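Side-chain contacts in catechol 1,2 dioxygenase (Acinetobacter radioresistens, PDB 2XSU), which probably catalyses the iron(III)-dependent intradiol cleavage of catechol by O2 to cis,cis-muconate, as a homodimer, in the beta-ketoadipate pathway: residues N166-D171 with N178-I183; T106-L111 with E157-N162. The protein carries 1 engineered substitution. All blocks are in the same frame, centred on the assembly; numbering follows the deposited sequence.

Contact 1 (N166-D171 with N178-I183); sequences NYSFFD and NLRRTI. With FE (Fe (III) ion), chain B.
Ser168 and Asn178 bring the two backbones together, their CA atoms 5.6 Å apart, where the irregular loop 166-171 passes the entry to the strand that starts at Arg180. A hydrogen bond from Asp171 N to Tyr167 O (2.9 Å) turns the loop back on itself. Ser168 works in two directions: its OG gives its proton to Asn178 O at 2.7 Å, on a lone pair in the carbonyl plane, and takes the NE proton of Arg180 at 2.9 Å. With OG set between backbone N and carbonyl carbon (chi1 66°), the hydroxyl faces both partners at once. Water 1 joins Ser168 N to the same Asn178 O, which therefore accepts twice. The extended Arg180 chain carries its guanidinium along the serine, gripping it side-on: Arg180 NH2 reaches Ser168 O at 2.8 Å while NE holds OG, with only a weak second bond from NE to that carbonyl. Arg180 NH2 also lies 3.6 Å from Tyr167 CB and at the edge of the Phe170 ring, near its plane. The serine bonds, with that of NH1 to Leu111 O, fix the rotation of the guanidinium and hold the backbone just after Tyr167, whose OH binds the iron(III) at 1.9 Å. Tyr201, His225, His227 and water 2 complete the site, the iron set of an intradiol dioxygenase. Beyond Ser168, the Arg180 side chain packs on Trp159 of strand 155-159 and on strand 113-114, while Leu179 leans on strand 190-196.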
ATOM      1  N   ASN A 166      24.135   9.182  -0.995  1.00 14.06           N
ATOM      2  CA  ASN A 166      23.107   9.457   0.036  1.00 13.98           C
ATOM      3  C   ASN A 166      22.644  10.918   0.032  1.00 13.93           C
ATOM      4  O   ASN A 166      23.429  11.831  -0.272  1.00 12.82           O
ATOM      5  CB  ASN A 166      23.634   9.105   1.449  1.00 14.18           C
ATOM      6  CG  ASN A 166      24.029   7.631   1.604  1.00 16.71           C
ATOM      7  OD1 ASN A 166      25.044   7.306   2.255  1.00 20.90           O
ATOM      8  ND2 ASN A 166      23.253   6.740   1.017  1.00 15.79           N
ATOM      9  N   TYR A 167      21.376  11.130   0.399  1.00 13.52           N
ATOM     10  CA  TYR A 167      20.754  12.453   0.414  1.00 13.22           C
ATOM     11  C   TYR A 167      20.527  12.929   1.845  1.00 13.90           C
ATOM     12  O   TYR A 167      20.161  12.131   2.717  1.00 14.22           O
ATOM     13  CB  TYR A 167      19.393  12.388  -0.267  1.00 13.36           C
ATOM     14  CG  TYR A 167      19.407  12.314  -1.781  1.00 11.84           C
ATOM     15  CD1 TYR A 167      19.080  13.438  -2.540  1.00 12.34           C
ATOM     16  CD2 TYR A 167      19.660  11.116  -2.441  1.00 11.72           C
ATOM     17  CE1 TYR A 167      19.053  13.375  -3.907  1.00  9.72           C
ATOM     18  CE2 TYR A 167      19.640  11.042  -3.837  1.00 10.59           C
ATOM     19  CZ  TYR A 167      19.327  12.163  -4.549  1.00  9.32           C
ATOM     20  OH  TYR A 167      19.269  12.112  -5.927  1.00 11.87           O
ATOM     21  N   SER A 168      20.721  14.221   2.075  1.00 14.26           N
ATOM     22  CA  SER A 168      20.465  14.791   3.402  1.00 14.89           C
ATOM     23  C   SER A 168      18.976  14.686   3.754  1.00 16.88           C
ATOM     24  O   SER A 168      18.106  14.529   2.872  1.00 14.30           O
ATOM     25  CB  SER A 168      20.957  16.239   3.488  1.00 14.63           C
ATOM     26  OG  SER A 168      20.184  17.080   2.617  1.00 13.47           O
ATOM     27  N   PHE A 169      18.732  14.764   5.067  1.00 18.90           N
ATOM     28  CA  PHE A 169      17.423  14.664   5.702  1.00 20.75           C
ATOM     29  C   PHE A 169      17.078  13.202   5.859  1.00 21.93           C
ATOM     30  O   PHE A 169      16.775  12.755   6.963  1.00 23.47           O
ATOM     31  CB  PHE A 169      16.334  15.493   4.983  1.00 20.85           C
ATOM     32  CG  PHE A 169      14.993  15.452   5.672  1.00 23.07           C
ATOM     33  CD1 PHE A 169      14.715  16.339   6.718  1.00 25.13           C
ATOM     34  CD2 PHE A 169      14.022  14.525   5.284  1.00 25.30           C
ATOM     35  CE1 PHE A 169      13.462  16.307   7.369  1.00 25.62           C
ATOM     36  CE2 PHE A 169      12.782  14.478   5.921  1.00 25.81           C
ATOM     37  CZ  PHE A 169      12.508  15.380   6.969  1.00 25.88           C
ATOM     38  N   PHE A 170      17.159  12.446   4.769  1.00 21.72           N
ATOM     39  CA  PHE A 170      16.984  11.006   4.808  1.00 23.16           C
ATOM     40  C   PHE A 170      18.162  10.290   5.453  1.00 24.12           C
ATOM     41  O   PHE A 170      17.960   9.381   6.267  1.00 25.61           O
ATOM     42  CB  PHE A 170      16.634  10.479   3.406  1.00 21.99           C
ATOM     43  CG  PHE A 170      15.402  11.119   2.862  1.00 21.97           C
ATOM     44  CD1 PHE A 170      14.144  10.645   3.223  1.00 19.30           C
ATOM     45  CD2 PHE A 170      15.485  12.256   2.069  1.00 17.29           C
ATOM     46  CE1 PHE A 170      13.002  11.267   2.783  1.00 19.73           C
ATOM     47  CE2 PHE A 170      14.348  12.887   1.621  1.00 16.70           C
ATOM     48  CZ  PHE A 170      13.087  12.385   1.979  1.00 18.31           C
ATOM     49  N   ASP A 171      19.379  10.715   5.106  1.00 24.23           N
ATOM     50  CA  ASP A 171      20.616  10.315   5.769  1.00 24.40           C
ATOM     51  C   ASP A 171      20.857  11.291   6.941  1.00 26.08           C
ATOM     52  O   ASP A 171      21.365  12.386   6.753  1.00 26.05           O
ATOM     53  CB  ASP A 171      21.746  10.390   4.724  1.00 23.93           C
ATOM     54  CG  ASP A 171      23.143  10.173   5.294  1.00 23.67           C
ATOM     55  OD1 ASP A 171      24.101  10.424   4.529  1.00 19.85           O
ATOM     56  OD2 ASP A 171      23.306   9.748   6.472  1.00 24.94           O
ATOM     57  N   ASN A 178      22.170  19.677   3.560  1.00 13.77           N
ATOM     58  CA  ASN A 178      23.405  19.482   2.787  1.00 12.54           C
ATOM     59  C   ASN A 178      23.019  19.095   1.341  1.00 12.16           C
ATOM     60  O   ASN A 178      22.126  18.260   1.126  1.00 12.46           O
ATOM     61  CB  ASN A 178      24.293  18.423   3.412  1.00 12.37           C
ATOM     62  CG  ASN A 178      25.720  18.460   2.865  1.00 12.41           C
ATOM     63  OD1 ASN A 178      26.307  19.538   2.718  1.00 13.15           O
ATOM     64  ND2 ASN A 178      26.279  17.288   2.571  1.00 13.40           N
ATOM     65  N   LEU A 179      23.677  19.724   0.369  1.00 11.82           N
ATOM     66  CA  LEU A 179      23.438  19.482  -1.072  1.00 11.16           C
ATOM     67  C   LEU A 179      21.996  19.763  -1.519  1.00 11.52           C
ATOM     68  O   LEU A 179      21.500  19.130  -2.455  1.00 11.92           O
ATOM     69  CB  LEU A 179      23.900  18.051  -1.460  1.00 11.58           C
ATOM     70  CG  LEU A 179      25.311  17.694  -0.949  1.00 11.49           C
ATOM     71  CD1 LEU A 179      25.644  16.226  -1.236  1.00 13.32           C
ATOM     72  CD2 LEU A 179      26.382  18.608  -1.595  1.00 14.46           C
ATOM     73  N   ARG A 180      21.356  20.734  -0.863  1.00 10.22           N
ATOM     74  CA  ARG A 180      20.032  21.225  -1.268  1.00 11.04           C
ATOM     75  C   ARG A 180      20.039  22.743  -1.178  1.00 11.94           C
ATOM     76  O   ARG A 180      20.282  23.304  -0.107  1.00 11.65           O
ATOM     77  CB  ARG A 180      18.953  20.661  -0.318  1.00 11.09           C
ATOM     78  CG  ARG A 180      18.894  19.134  -0.239  1.00 11.25           C
ATOM     79  CD  ARG A 180      17.899  18.694   0.846  1.00  9.92           C
ATOM     80  NE  ARG A 180      17.815  17.247   0.942  1.00 11.71           N
ATOM     81  CZ  ARG A 180      17.084  16.479   0.133  1.00 10.32           C
ATOM     82  NH1 ARG A 180      16.362  17.043  -0.840  1.00 11.77           N
ATOM     83  NH2 ARG A 180      17.097  15.165   0.301  1.00 11.62           N
ATOM     84  N   ARG A 181      19.750  23.419  -2.281  1.00 11.16           N
ATOM     85  CA  ARG A 181      19.756  24.890  -2.328  1.00 12.02           C
ATOM     86  C   ARG A 181      18.689  25.437  -3.267  1.00 12.61           C
ATOM     87  O   ARG A 181      18.315  24.786  -4.265  1.00 12.25           O
ATOM     88  CB  ARG A 181      21.112  25.437  -2.758  1.00 11.53           C
ATOM     89  CG  ARG A 181      22.285  25.152  -1.819  1.00 13.00           C
ATOM     90  CD  ARG A 181      22.150  25.868  -0.459  1.00 11.35           C
ATOM     91  NE  ARG A 181      23.382  25.649   0.310  1.00 12.98           N
ATOM     92  CZ  ARG A 181      23.591  24.646   1.146  1.00 12.57           C
ATOM     93  NH1 ARG A 181      22.639  23.750   1.380  1.00 14.60           N
ATOM     94  NH2 ARG A 181      24.770  24.528   1.786  1.00 15.19           N
ATOM     95  N   THR A 182      18.254  26.665  -2.984  1.00 12.04           N
ATOM     96  CA  THR A 182      17.453  27.434  -3.912  1.00 12.85           C
ATOM     97  C   THR A 182      18.294  28.628  -4.322  1.00 13.69           C
ATOM     98  O   THR A 182      18.766  29.382  -3.447  1.00 13.98           O
ATOM     99  CB  THR A 182      16.154  27.938  -3.244  1.00 13.88           C
ATOM    100  OG1 THR A 182      15.363  26.806  -2.875  1.00 14.27           O
ATOM    101  CG2 THR A 182      15.358  28.858  -4.190  1.00 14.09           C
ATOM    102  N   ILE A 183      18.446  28.798  -5.627  1.00 12.54           N
ATOM    103  CA  ILE A 183      19.238  29.907  -6.206  1.00 13.54           C
ATOM    104  C   ILE A 183      18.314  30.755  -7.089  1.00 14.76           C
ATOM    105  O   ILE A 183      17.693  30.251  -8.021  1.00 15.22           O
ATOM    106  CB  ILE A 183      20.437  29.421  -7.068  1.00 13.56           C
ATOM    107  CG1 ILE A 183      21.309  28.429  -6.317  1.00 15.64           C
ATOM    108  CG2 ILE A 183      21.299  30.629  -7.507  1.00 14.48           C
ATOM    109  CD1 ILE A 183      22.336  27.699  -7.218  1.00 12.83           C
TER
HETATM  110 FE    FE B1307      17.820  11.425  -7.022  1.00 11.26          FE
HETATM  111  O   HOH W   1      21.091  15.834  -0.305  1.00 12.12           O
HETATM  112  O   HOH W   2      16.005  10.629  -6.204  1.00 16.10           O

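Contact 2 (T106-L111 with E157-N162); sequences TIEGPL and EVWHAN
Trp159 lays its indole against the loop 106-111, and most of what passes directly between the two segments is van der Waals contact. Trp159 CZ2 lies 3.7 Å from Glu108 O, which sits at the ring edge near its plane, and 4.2 Å from Glu108 CG. The carboxylate of Glu108 stands perpendicular to the indole, the two planes 90° apart, and ends in a salt bridge with Arg309. At the pyrrole end, Trp159 CD1 comes 3.7 Å from Leu111 O. The loop runs past one side of the central beta-sandwich of the intradiol dioxygenases, and Trp159, near the end of strand 155-159, directs its indole from that sandwich toward the loop, its CG set between the backbone N and the carbonyl carbon (chi1 67°). Polar linkage is through water 3, in the indole plane at its edge. It accepts from Trp159 NE1 at 3.1 Å and from Leu111 N at 2.9 Å, and donates to Glu108 O at 2.9 Å, so the buried indole N-H and two backbone groups of the loop share one solvent molecule. Aromatic contacts lie outside the two segments: the indole stacks on the iron ligand His227 and meets Tyr112 edge-to-face, which makes Trp159 a second-shell residue of the metal site.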
ATOM      1  N   THR A 106      11.521  15.460 -16.493  1.00  9.14           N
ATOM      2  CA  THR A 106      11.626  14.066 -16.073  1.00  8.94           C
ATOM      3  C   THR A 106      11.216  13.902 -14.609  1.00  9.31           C
ATOM      4  O   THR A 106      10.663  14.852 -14.011  1.00  9.60           O
ATOM      5  CB  THR A 106      12.985  13.425 -16.458  1.00  9.23           C
ATOM      6  OG1 THR A 106      12.845  12.001 -16.410  1.00  9.40           O
ATOM      7  CG2 THR A 106      14.141  13.909 -15.551  1.00  9.15           C
ATOM      8  N   ILE A 107      11.427  12.711 -14.053  1.00  8.92           N
ATOM      9  CA  ILE A 107      10.809  12.402 -12.753  1.00  8.99           C
ATOM     10  C   ILE A 107      11.393  13.196 -11.596  1.00  9.94           C
ATOM     11  O   ILE A 107      12.607  13.548 -11.605  1.00 10.03           O
ATOM     12  CB  ILE A 107      10.843  10.902 -12.438  1.00  9.49           C
ATOM     13  CG1 ILE A 107      12.264  10.445 -12.104  1.00  9.10           C
ATOM     14  CG2 ILE A 107      10.228  10.126 -13.621  1.00 11.23           C
ATOM     15  CD1 ILE A 107      12.317   8.939 -11.618  1.00 14.36           C
ATOM     16  N   GLU A 108      10.535  13.514 -10.635  1.00  9.74           N
ATOM     17  CA  GLU A 108      10.972  14.203  -9.415  1.00 10.66           C
ATOM     18  C   GLU A 108      11.781  13.281  -8.486  1.00 10.82           C
ATOM     19  O   GLU A 108      12.708  13.750  -7.826  1.00 10.95           O
ATOM     20  CB  GLU A 108       9.731  14.696  -8.662  1.00  9.89           C
ATOM     21  CG  GLU A 108      10.004  15.572  -7.438  1.00  9.52           C
ATOM     22  CD  GLU A 108       8.708  16.043  -6.765  1.00 12.02           C
ATOM     23  OE1 GLU A 108       7.726  16.341  -7.485  1.00 11.56           O
ATOM     24  OE2 GLU A 108       8.677  16.133  -5.514  1.00 12.74           O
ATOM     25  N   GLY A 109      11.420  11.993  -8.417  1.00 10.68           N
ATOM     26  CA  GLY A 109      11.928  11.116  -7.366  1.00 10.55           C
ATOM     27  C   GLY A 109      11.244  11.441  -6.047  1.00 10.90           C
ATOM     28  O   GLY A 109      10.486  12.413  -5.948  1.00 10.87           O
ATOM     29  N   PRO A 110      11.545  10.649  -5.015  1.00 11.70           N
ATOM     30  CA  PRO A 110      10.864  10.789  -3.748  1.00 12.24           C
ATOM     31  C   PRO A 110      11.605  11.576  -2.682  1.00 12.77           C
ATOM     32  O   PRO A 110      11.166  11.550  -1.506  1.00 13.28           O
ATOM     33  CB  PRO A 110      10.720   9.321  -3.301  1.00 12.70           C
ATOM     34  CG  PRO A 110      11.959   8.671  -3.778  1.00 11.61           C
ATOM     35  CD  PRO A 110      12.282   9.383  -5.112  1.00 11.17           C
ATOM     36  N   LEU A 111      12.677  12.284  -3.054  1.00 11.66           N
ATOM     37  CA  LEU A 111      13.601  12.807  -2.017  1.00 12.22           C
ATOM     38  C   LEU A 111      13.722  14.342  -1.959  1.00 11.38           C
ATOM     39  O   LEU A 111      14.663  14.885  -1.334  1.00 12.01           O
ATOM     40  CB  LEU A 111      14.985  12.148  -2.150  1.00 12.51           C
ATOM     41  CG  LEU A 111      14.976  10.617  -2.138  1.00 13.24           C
ATOM     42  CD1 LEU A 111      16.409  10.073  -2.349  1.00 18.30           C
ATOM     43  CD2 LEU A 111      14.336  10.055  -0.863  1.00 13.98           C
ATOM     44  N   GLU A 157      15.779  25.368  -7.977  1.00 11.48           N
ATOM     45  CA  GLU A 157      15.924  24.525  -6.805  1.00 10.62           C
ATOM     46  C   GLU A 157      16.669  23.282  -7.193  1.00 11.03           C
ATOM     47  O   GLU A 157      16.246  22.604  -8.125  1.00 11.47           O
ATOM     48  CB  GLU A 157      14.551  24.144  -6.238  1.00 10.97           C
ATOM     49  CG  GLU A 157      13.724  25.348  -5.826  1.00 12.62           C
ATOM     50  CD  GLU A 157      12.440  24.918  -5.161  1.00 13.33           C
ATOM     51  OE1 GLU A 157      12.511  24.336  -4.056  1.00 13.43           O
ATOM     52  OE2 GLU A 157      11.352  25.201  -5.750  1.00 17.23           O
ATOM     53  N   VAL A 158      17.783  23.005  -6.504  1.00 10.22           N
ATOM     54  CA  VAL A 158      18.632  21.833  -6.827  1.00 10.63           C
ATOM     55  C   VAL A 158      18.842  20.954  -5.604  1.00 10.94           C
ATOM     56  O   VAL A 158      18.970  21.445  -4.461  1.00 10.87           O
ATOM     57  CB  VAL A 158      19.996  22.258  -7.463  1.00 10.84           C
ATOM     58  CG1 VAL A 158      19.796  22.697  -8.905  1.00 12.99           C
ATOM     59  CG2 VAL A 158      20.606  23.400  -6.681  1.00 13.59           C
ATOM     60  N   TRP A 159      18.821  19.642  -5.828  1.00  9.24           N
ATOM     61  CA  TRP A 159      19.212  18.694  -4.792  1.00  9.58           C
ATOM     62  C   TRP A 159      19.881  17.482  -5.417  1.00  8.93           C
ATOM     63  O   TRP A 159      19.536  17.078  -6.534  1.00  8.35           O
ATOM     64  CB  TRP A 159      18.018  18.325  -3.861  1.00  9.54           C
ATOM     65  CG  TRP A 159      16.830  17.515  -4.481  1.00  8.55           C
ATOM     66  CD1 TRP A 159      16.553  16.194  -4.267  1.00 10.64           C
ATOM     67  CD2 TRP A 159      15.774  18.020  -5.331  1.00  9.02           C
ATOM     68  NE1 TRP A 159      15.400  15.834  -4.960  1.00 10.02           N
ATOM     69  CE2 TRP A 159      14.902  16.932  -5.611  1.00  9.05           C
ATOM     70  CE3 TRP A 159      15.500  19.274  -5.902  1.00 10.44           C
ATOM     71  CZ2 TRP A 159      13.770  17.064  -6.456  1.00  8.68           C
ATOM     72  CZ3 TRP A 159      14.378  19.423  -6.736  1.00 10.57           C
ATOM     73  CH2 TRP A 159      13.514  18.303  -7.003  1.00 10.36           C
ATOM     74  N   HIS A 160      20.838  16.907  -4.702  1.00  9.35           N
ATOM     75  CA  HIS A 160      21.563  15.727  -5.220  1.00  8.71           C
ATOM     76  C   HIS A 160      22.263  14.950  -4.090  1.00  9.48           C
ATOM     77  O   HIS A 160      22.322  15.430  -2.932  1.00 10.56           O
ATOM     78  CB  HIS A 160      22.537  16.128  -6.352  1.00  9.01           C
ATOM     79  CG  HIS A 160      23.750  16.901  -5.917  1.00  9.42           C
ATOM     80  ND1 HIS A 160      24.833  16.320  -5.275  1.00 10.73           N
ATOM     81  CD2 HIS A 160      24.074  18.206  -6.100  1.00 10.47           C
ATOM     82  CE1 HIS A 160      25.758  17.250  -5.062  1.00 10.97           C
ATOM     83  NE2 HIS A 160      25.328  18.396  -5.567  1.00 12.20           N
ATOM     84  N   ALA A 161      22.766  13.771  -4.449  1.00  9.24           N
ATOM     85  CA  ALA A 161      23.459  12.854  -3.533  1.00  9.32           C
ATOM     86  C   ALA A 161      24.909  13.234  -3.240  1.00  9.77           C
ATOM     87  O   ALA A 161      25.609  13.904  -4.059  1.00 10.35           O
ATOM     88  CB  ALA A 161      23.401  11.422  -4.069  1.00 10.40           C
ATOM     89  N   ASN A 162      25.360  12.790  -2.073  1.00 10.56           N
ATOM     90  CA  ASN A 162      26.783  12.939  -1.696  1.00 11.75           C
ATOM     91  C   ASN A 162      27.688  11.879  -2.343  1.00 12.60           C
ATOM     92  O   ASN A 162      27.248  11.138  -3.244  1.00 11.95           O
ATOM     93  CB  ASN A 162      26.952  13.019  -0.156  1.00 12.83           C
ATOM     94  CG  ASN A 162      26.834  11.664   0.535  1.00 13.03           C
ATOM     95  OD1 ASN A 162      26.576  10.614  -0.079  1.00 13.76           O
ATOM     96  ND2 ASN A 162      27.051  11.691   1.855  1.00 14.92           N
TER
HETATM   97  O   HOH W   3      14.117  13.056  -5.426  1.00 10.73           O

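How the contacts relate
From the N terminus, the chain leaves helix 82-96 and enters the loop 106-111; contact 2 closes there when strand 155-159 arrives, after 45 intervening residues that include strand 136-145. Contact 1 opens later and closes a short excursion, with six residues between its segments. The two follow in series, without nesting or crossing. They meet through the sheet, where strands 155-159 and 180-184 are antiparallel neighbours and Arg181 O pairs with Val158 N at 2.9 Å. Tyr167 CD2 also packs against Leu111 CD1 at 3.4 Å, close to the iron. Together they tie the loop after the helical N-terminal part and the loop that carries the iron ligand Tyr167 to one sheet.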